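Divalent-cation tolerance protein CutA (Thermus thermophilus, PDB 1NZA) is a trimeric, probably copper-binding cytoplasmic protein thought to take part in resistance toward heavy metals. Local coordinates at residues 2-7 with 85-90; 6-11 with 52-57. One frame throughout, in Å; residues are numbered along the deposited sequence.

Interaction 1: residues 2-7 with 85-90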
ATOM      1  N   GLU A   2      -2.793  14.181  -6.446  1.00 25.09           N
ATOM      2  CA  GLU A   2      -2.028  13.023  -6.901  1.00 23.43           C
ATOM      3  C   GLU A   2      -2.565  11.857  -6.086  1.00 21.48           C
ATOM      4  O   GLU A   2      -2.968  12.037  -4.939  1.00 19.20           O
ATOM      5  CB  GLU A   2      -0.532  13.194  -6.639  1.00 23.78           C
ATOM      6  CG  GLU A   2       0.100  14.400  -7.306  1.00 28.37           C
ATOM      7  CD  GLU A   2       0.052  15.637  -6.433  1.00 31.73           C
ATOM      8  OE1 GLU A   2       0.717  16.636  -6.773  1.00 33.28           O
ATOM      9  OE2 GLU A   2      -0.652  15.611  -5.403  1.00 34.31           O
ATOM     10  N   GLU A   3      -2.567  10.668  -6.672  1.00 19.55           N
ATOM     11  CA  GLU A   3      -3.108   9.499  -5.986  1.00 20.01           C
ATOM     12  C   GLU A   3      -2.329   8.233  -6.276  1.00 18.74           C
ATOM     13  O   GLU A   3      -1.642   8.136  -7.293  1.00 19.29           O
ATOM     14  CB  GLU A   3      -4.547   9.249  -6.440  1.00 20.75           C
ATOM     15  CG  GLU A   3      -5.565  10.296  -6.046  1.00 24.27           C
ATOM     16  CD  GLU A   3      -6.911  10.064  -6.718  1.00 25.11           C
ATOM     17  OE1 GLU A   3      -7.948  10.332  -6.078  1.00 24.99           O
ATOM     18  OE2 GLU A   3      -6.933   9.626  -7.889  1.00 26.01           O
ATOM     19  N   VAL A   4      -2.432   7.273  -5.358  1.00 15.94           N
ATOM     20  CA  VAL A   4      -1.824   5.958  -5.543  1.00 14.91           C
ATOM     21  C   VAL A   4      -3.051   5.056  -5.661  1.00 13.69           C
ATOM     22  O   VAL A   4      -3.810   4.892  -4.700  1.00 15.68           O
ATOM     23  CB  VAL A   4      -0.991   5.498  -4.331  1.00 13.37           C
ATOM     24  CG1 VAL A   4      -0.574   4.036  -4.526  1.00 15.07           C
ATOM     25  CG2 VAL A   4       0.256   6.367  -4.184  1.00 15.34           C
ATOM     26  N   VAL A   5      -3.264   4.505  -6.851  1.00 13.61           N
ATOM     27  CA  VAL A   5      -4.414   3.645  -7.098  1.00 14.43           C
ATOM     28  C   VAL A   5      -4.060   2.178  -6.988  1.00 16.22           C
ATOM     29  O   VAL A   5      -3.062   1.732  -7.556  1.00 17.22           O
ATOM     30  CB  VAL A   5      -5.003   3.931  -8.496  1.00 15.61           C
ATOM     31  CG1 VAL A   5      -6.052   2.903  -8.855  1.00 13.56           C
ATOM     32  CG2 VAL A   5      -5.613   5.322  -8.514  1.00 17.66           C
ATOM     33  N   LEU A   6      -4.868   1.432  -6.235  1.00 15.44           N
ATOM     34  CA  LEU A   6      -4.647  -0.001  -6.064  1.00 14.53           C
ATOM     35  C   LEU A   6      -5.592  -0.762  -6.985  1.00 15.64           C
ATOM     36  O   LEU A   6      -6.774  -0.427  -7.089  1.00 15.57           O
ATOM     37  CB  LEU A   6      -4.924  -0.431  -4.620  1.00 14.77           C
ATOM     38  CG  LEU A   6      -4.209   0.312  -3.487  1.00 18.65           C
ATOM     39  CD1 LEU A   6      -4.465  -0.404  -2.163  1.00 17.24           C
ATOM     40  CD2 LEU A   6      -2.739   0.378  -3.766  1.00 18.83           C
ATOM     41  N   ILE A   7      -5.067  -1.791  -7.641  1.00 13.23           N
ATOM     42  CA  ILE A   7      -5.852  -2.626  -8.544  1.00 14.50           C
ATOM     43  C   ILE A   7      -5.297  -4.034  -8.394  1.00 14.22           C
ATOM     44  O   ILE A   7      -4.082  -4.211  -8.371  1.00 16.91           O
ATOM     45  CB  ILE A   7      -5.656  -2.225 -10.028  1.00 14.85           C
ATOM     46  CG1 ILE A   7      -6.041  -0.760 -10.247  1.00 13.68           C
ATOM     47  CG2 ILE A   7      -6.516  -3.120 -10.930  1.00 15.64           C
ATOM     48  CD1 ILE A   7      -5.636  -0.231 -11.605  1.00 14.28           C
ATOM     49  N   LEU A  85      -5.991   6.098  -3.232  1.00 14.70           N
ATOM     50  CA  LEU A  85      -5.586   6.593  -1.921  1.00 15.36           C
ATOM     51  C   LEU A  85      -4.950   7.953  -2.178  1.00 14.85           C
ATOM     52  O   LEU A  85      -4.120   8.099  -3.068  1.00 17.09           O
ATOM     53  CB  LEU A  85      -4.559   5.656  -1.286  1.00 16.38           C
ATOM     54  CG  LEU A  85      -4.959   4.184  -1.217  1.00 15.83           C
ATOM     55  CD1 LEU A  85      -3.826   3.405  -0.576  1.00 15.64           C
ATOM     56  CD2 LEU A  85      -6.236   4.014  -0.407  1.00 17.11           C
ATOM     57  N   PRO A  86      -5.311   8.968  -1.385  1.00 16.99           N
ATOM     58  CA  PRO A  86      -4.726  10.289  -1.618  1.00 16.67           C
ATOM     59  C   PRO A  86      -3.274  10.451  -1.180  1.00 16.30           C
ATOM     60  O   PRO A  86      -2.870   9.922  -0.149  1.00 16.98           O
ATOM     61  CB  PRO A  86      -5.663  11.206  -0.838  1.00 17.39           C
ATOM     62  CG  PRO A  86      -5.973  10.371   0.376  1.00 17.32           C
ATOM     63  CD  PRO A  86      -6.203   8.978  -0.209  1.00 16.80           C
ATOM     64  N   ILE A  87      -2.490  11.164  -1.984  1.00 14.31           N
ATOM     65  CA  ILE A  87      -1.099  11.443  -1.644  1.00 15.02           C
ATOM     66  C   ILE A  87      -1.104  12.790  -0.917  1.00 16.87           C
ATOM     67  O   ILE A  87      -1.381  13.838  -1.524  1.00 18.71           O
ATOM     68  CB  ILE A  87      -0.201  11.529  -2.905  1.00 16.03           C
ATOM     69  CG1 ILE A  87      -0.064  10.135  -3.532  1.00 16.85           C
ATOM     70  CG2 ILE A  87       1.176  12.103  -2.536  1.00 14.43           C
ATOM     71  CD1 ILE A  87       0.724  10.086  -4.830  1.00 14.93           C
ATOM     72  N   ALA A  88      -0.815  12.754   0.381  1.00 17.84           N
ATOM     73  CA  ALA A  88      -0.783  13.959   1.209  1.00 18.23           C
ATOM     74  C   ALA A  88       0.418  14.842   0.895  1.00 21.55           C
ATOM     75  O   ALA A  88       0.318  16.073   0.904  1.00 22.33           O
ATOM     76  CB  ALA A  88      -0.761  13.574   2.681  1.00 17.86           C
ATOM     77  N   GLU A  89       1.558  14.211   0.635  1.00 18.84           N
ATOM     78  CA  GLU A  89       2.783  14.932   0.314  1.00 20.82           C
ATOM     79  C   GLU A  89       3.836  13.967  -0.212  1.00 21.52           C
ATOM     80  O   GLU A  89       3.628  12.754  -0.230  1.00 21.34           O
ATOM     81  CB  GLU A  89       3.320  15.656   1.552  1.00 21.85           C
ATOM     82  CG  GLU A  89       3.480  14.780   2.784  1.00 24.83           C
ATOM     83  CD  GLU A  89       4.076  15.537   3.960  1.00 28.13           C
ATOM     84  OE1 GLU A  89       4.063  15.003   5.088  1.00 26.88           O
ATOM     85  OE2 GLU A  89       4.564  16.667   3.753  1.00 28.91           O
ATOM     86  N   GLY A  90       4.968  14.508  -0.644  1.00 21.71           N
ATOM     87  CA  GLY A  90       6.019  13.656  -1.159  1.00 22.90           C
ATOM     88  C   GLY A  90       7.163  14.441  -1.751  1.00 24.38           C
ATOM     89  O   GLY A  90       7.231  15.668  -1.624  1.00 25.24           O
TER
HETATM   90  O   HOH W   1       0.023  15.710  -2.773  1.00 31.11           O

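Interaction 2: residues 6-11 with 52-57. With NA (sodium ion), chain B.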
ATOM      1  N   LEU A   6      -4.868   1.432  -6.235  1.00 15.44           N
ATOM      2  CA  LEU A   6      -4.647  -0.001  -6.064  1.00 14.53           C
ATOM      3  C   LEU A   6      -5.592  -0.762  -6.985  1.00 15.64           C
ATOM      4  O   LEU A   6      -6.774  -0.427  -7.089  1.00 15.57           O
ATOM      5  CB  LEU A   6      -4.924  -0.431  -4.620  1.00 14.77           C
ATOM      6  CG  LEU A   6      -4.209   0.312  -3.487  1.00 18.65           C
ATOM      7  CD1 LEU A   6      -4.465  -0.404  -2.163  1.00 17.24           C
ATOM      8  CD2 LEU A   6      -2.739   0.378  -3.766  1.00 18.83           C
ATOM      9  N   ILE A   7      -5.067  -1.791  -7.641  1.00 13.23           N
ATOM     10  CA  ILE A   7      -5.852  -2.626  -8.544  1.00 14.50           C
ATOM     11  C   ILE A   7      -5.297  -4.034  -8.394  1.00 14.22           C
ATOM     12  O   ILE A   7      -4.082  -4.211  -8.371  1.00 16.91           O
ATOM     13  CB  ILE A   7      -5.656  -2.225 -10.028  1.00 14.85           C
ATOM     14  CG1 ILE A   7      -6.041  -0.760 -10.247  1.00 13.68           C
ATOM     15  CG2 ILE A   7      -6.516  -3.120 -10.930  1.00 15.64           C
ATOM     16  CD1 ILE A   7      -5.636  -0.231 -11.605  1.00 14.28           C
ATOM     17  N   THR A   8      -6.160  -5.031  -8.257  1.00 14.26           N
ATOM     18  CA  THR A   8      -5.648  -6.392  -8.187  1.00 13.92           C
ATOM     19  C   THR A   8      -6.081  -7.073  -9.476  1.00 16.79           C
ATOM     20  O   THR A   8      -7.128  -6.736 -10.040  1.00 16.32           O
ATOM     21  CB  THR A   8      -6.170  -7.154  -6.963  1.00 17.11           C
ATOM     22  OG1 THR A   8      -7.579  -6.954  -6.837  1.00 16.17           O
ATOM     23  CG2 THR A   8      -5.468  -6.666  -5.699  1.00 17.21           C
ATOM     24  N   VAL A   9      -5.256  -8.005  -9.950  1.00 14.06           N
ATOM     25  CA  VAL A   9      -5.513  -8.732 -11.187  1.00 15.10           C
ATOM     26  C   VAL A   9      -5.232 -10.225 -10.973  1.00 16.93           C
ATOM     27  O   VAL A   9      -4.503 -10.607 -10.060  1.00 14.34           O
ATOM     28  CB  VAL A   9      -4.639  -8.171 -12.337  1.00 15.51           C
ATOM     29  CG1 VAL A   9      -4.943  -6.684 -12.541  1.00 16.75           C
ATOM     30  CG2 VAL A   9      -3.163  -8.344 -12.006  1.00 19.15           C
ATOM     31  N   PRO A  10      -5.810 -11.089 -11.822  1.00 16.22           N
ATOM     32  CA  PRO A  10      -5.640 -12.541 -11.718  1.00 16.09           C
ATOM     33  C   PRO A  10      -4.360 -13.173 -12.250  1.00 14.99           C
ATOM     34  O   PRO A  10      -4.057 -14.318 -11.905  1.00 15.30           O
ATOM     35  CB  PRO A  10      -6.867 -13.068 -12.453  1.00 18.57           C
ATOM     36  CG  PRO A  10      -7.009 -12.082 -13.556  1.00 20.01           C
ATOM     37  CD  PRO A  10      -6.815 -10.756 -12.851  1.00 19.38           C
ATOM     38  N   SER A  11      -3.615 -12.448 -13.079  1.00 16.19           N
ATOM     39  CA  SER A  11      -2.396 -13.006 -13.664  1.00 17.59           C
ATOM     40  C   SER A  11      -1.362 -11.954 -14.022  1.00 18.23           C
ATOM     41  O   SER A  11      -1.675 -10.773 -14.142  1.00 15.94           O
ATOM     42  CB  SER A  11      -2.744 -13.790 -14.932  1.00 18.65           C
ATOM     43  OG  SER A  11      -3.268 -12.920 -15.925  1.00 21.95           O
ATOM     44  N   GLU A  52      -3.663 -13.497  -6.826  1.00 12.69           N
ATOM     45  CA  GLU A  52      -3.617 -12.243  -7.571  1.00 13.49           C
ATOM     46  C   GLU A  52      -2.287 -11.519  -7.494  1.00 11.87           C
ATOM     47  O   GLU A  52      -1.366 -11.951  -6.811  1.00 13.57           O
ATOM     48  CB  GLU A  52      -4.678 -11.276  -7.041  1.00 14.64           C
ATOM     49  CG  GLU A  52      -6.115 -11.776  -7.090  1.00 13.93           C
ATOM     50  CD  GLU A  52      -7.094 -10.678  -6.747  1.00 18.96           C
ATOM     51  OE1 GLU A  52      -6.995 -10.117  -5.635  1.00 19.57           O
ATOM     52  OE2 GLU A  52      -7.948 -10.363  -7.599  1.00 23.21           O
ATOM     53  N   LEU A  53      -2.221 -10.412  -8.224  1.00 12.84           N
ATOM     54  CA  LEU A  53      -1.066  -9.532  -8.233  1.00 11.08           C
ATOM     55  C   LEU A  53      -1.643  -8.160  -7.964  1.00 12.91           C
ATOM     56  O   LEU A  53      -2.787  -7.873  -8.338  1.00 12.85           O
ATOM     57  CB  LEU A  53      -0.353  -9.531  -9.580  1.00 11.53           C
ATOM     58  CG  LEU A  53       0.371 -10.822  -9.948  1.00 14.09           C
ATOM     59  CD1 LEU A  53      -0.575 -11.779 -10.644  1.00 13.91           C
ATOM     60  CD2 LEU A  53       1.540 -10.479 -10.847  1.00 12.92           C
ATOM     61  N   LEU A  54      -0.857  -7.316  -7.310  1.00 10.79           N
ATOM     62  CA  LEU A  54      -1.301  -5.976  -6.967  1.00 13.01           C
ATOM     63  C   LEU A  54      -0.623  -4.946  -7.840  1.00 12.37           C
ATOM     64  O   LEU A  54       0.575  -5.023  -8.076  1.00 12.19           O
ATOM     65  CB  LEU A  54      -0.969  -5.676  -5.501  1.00 13.29           C
ATOM     66  CG  LEU A  54      -1.233  -4.265  -4.958  1.00 14.46           C
ATOM     67  CD1 LEU A  54      -2.729  -4.024  -4.849  1.00 14.42           C
ATOM     68  CD2 LEU A  54      -0.585  -4.115  -3.591  1.00 15.05           C
ATOM     69  N   LEU A  55      -1.390  -3.981  -8.329  1.00 13.37           N
ATOM     70  CA  LEU A  55      -0.808  -2.905  -9.121  1.00 13.52           C
ATOM     71  C   LEU A  55      -0.916  -1.644  -8.264  1.00 13.68           C
ATOM     72  O   LEU A  55      -1.990  -1.361  -7.725  1.00 13.74           O
ATOM     73  CB  LEU A  55      -1.590  -2.660 -10.416  1.00 14.47           C
ATOM     74  CG  LEU A  55      -1.867  -3.787 -11.418  1.00 18.25           C
ATOM     75  CD1 LEU A  55      -2.199  -3.161 -12.760  1.00 14.60           C
ATOM     76  CD2 LEU A  55      -0.675  -4.698 -11.555  1.00 19.19           C
ATOM     77  N   LEU A  56       0.195  -0.928  -8.098  1.00 11.86           N
ATOM     78  CA  LEU A  56       0.197   0.343  -7.359  1.00 14.21           C
ATOM     79  C   LEU A  56       0.411   1.366  -8.465  1.00 13.63           C
ATOM     80  O   LEU A  56       1.490   1.437  -9.054  1.00 14.32           O
ATOM     81  CB  LEU A  56       1.349   0.412  -6.353  1.00 15.26           C
ATOM     82  CG  LEU A  56       1.367  -0.608  -5.213  1.00 18.01           C
ATOM     83  CD1 LEU A  56       2.503  -0.292  -4.243  1.00 20.06           C
ATOM     84  CD2 LEU A  56       0.057  -0.563  -4.488  1.00 20.64           C
ATOM     85  N   VAL A  57      -0.623   2.155  -8.746  1.00 14.67           N
ATOM     86  CA  VAL A  57      -0.581   3.136  -9.830  1.00 16.35           C
ATOM     87  C   VAL A  57      -0.456   4.587  -9.373  1.00 17.92           C
ATOM     88  O   VAL A  57      -1.291   5.073  -8.618  1.00 18.08           O
ATOM     89  CB  VAL A  57      -1.859   3.019 -10.690  1.00 16.40           C
ATOM     90  CG1 VAL A  57      -1.730   3.883 -11.940  1.00 17.86           C
ATOM     91  CG2 VAL A  57      -2.103   1.556 -11.059  1.00 13.81           C
TER
HETATM   92 NA    NA B 104      -8.894  -8.694  -6.127  1.00 14.60          NA
HETATM   93  O   HOH W   2      -8.943  -7.455  -3.919  1.00 38.41           O
HETATM   94  O   HOH W   3     -10.243 -10.458  -5.205  1.00 29.35           O

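Interaction 1: residues 2-7 with 85-90
Leu85 and Ile87 bury the most surface in this contact, Leu85 against Val4 and Leu6, Ile87 against Glu2 and Val4. Val4 and Leu85 form an antiparallel hydrogen-bonded pair: Val4 N donates to Leu85 O at 3.0 Å, lying in the carbonyl plane, while Leu85 N reaches Val4 O at 2.9 Å from above that carbonyl's plane. Leu85 CB and CG also touch Val4 O, and its CD1 meets Leu6 CD1 at 4.2 Å. Next along, Glu3 and Pro86 make a non-hydrogen-bonded pair, where the proline, lacking an N-H, costs no bond; Glu3 CA instead sits 3.4 Å from Leu85 O. The pairing joins strand 82-86 to strand 2-9 at one edge of the four-stranded antiparallel sheet of the ferredoxin-like fold that each CutA subunit adopts, and Val4 and Leu85 on their shared face pack on Leu85 of a second subunit. Past Pro86 the pairing persists for one more bond, Ile87 N to Glu2 O at 3.1 Å. Ile87 places CG1 beside its own N (chi1 -69°), and an extended chain carries CD1 to Val4 CG2 and Glu2 CB, each at 3.8 Å; the Val4 and Ile87 side chains cross at about a right angle. Glu2 bends at chi2 (90°), and its carboxylate forms a salt bridge through OE1 with Arg99, on helix 92-100. A water lies 2.7 Å from both Glu2 OE2 and Ile87 O, linking the acid to the chain just before Ala88.

Interaction 2: residues 6-11 with 52-57
This is a buried antiparallel strand pairing in the middle of the sheet, between strands 2-9 and 47-60, with a sodium ion at one end. Ile7 with Leu55 and Val9 with Leu53 are hydrogen-bonded pairs, two bonds each; the shortest runs from Leu55 N to Ile7 O at 2.7 Å, nearly straight along the carbonyl. The face bearing these four side chains is apolar: Ile7 CB meets Leu55 CB, Ile7 CD1 reaches Val57 CG2 at 4.0 Å, and Val9 CG2 touches Leu53 CB at 3.9 Å, the side chains crossing aslant. Helices 12-24 and 64-74 cover this side. On the face of Leu6, Thr8 and Leu54, Leu54 CD1 packs on Thr8 CG2 at 3.9 Å. Thr8 holds OG1 between its N and carbonyl carbon (chi1 46°), aiming it at the sodium ion, 2.3 Å away. Glu52 grips the ion with both carboxylate oxygens, OE1 and OE2, each at 2.4 Å, and two waters bring the ligands to five. A second shell steadies them: Ser39 OG hydrogen-bonds Glu52 OE1, and Glu81 OE2 bonds Thr8 OG1. Asn32 of a neighbouring subunit packs against both metal ligands, placing this sodium site, built across two adjacent strands, beside the trimer interface.

Strand 2-9 is common to both contacts: interaction 1 pairs its start with strand 82-86, interaction 2 its later half with strand 47-60 on the opposite flank. Leu6 and Ile7 are shared by the two interactions, and Val5 N probably bonds to Val57 O between them. Both contacts are largely buried, but interaction 2 lies nearer the centre of the chain and buries more surface, 594 against 360 Å². At 2-7 with 85-90 backbone bonds and apolar contacts are joined by a water that bridges Glu2 and Ile87; at 6-11 with 52-57 the pairing stays regular to Val9, ending beside a bound metal.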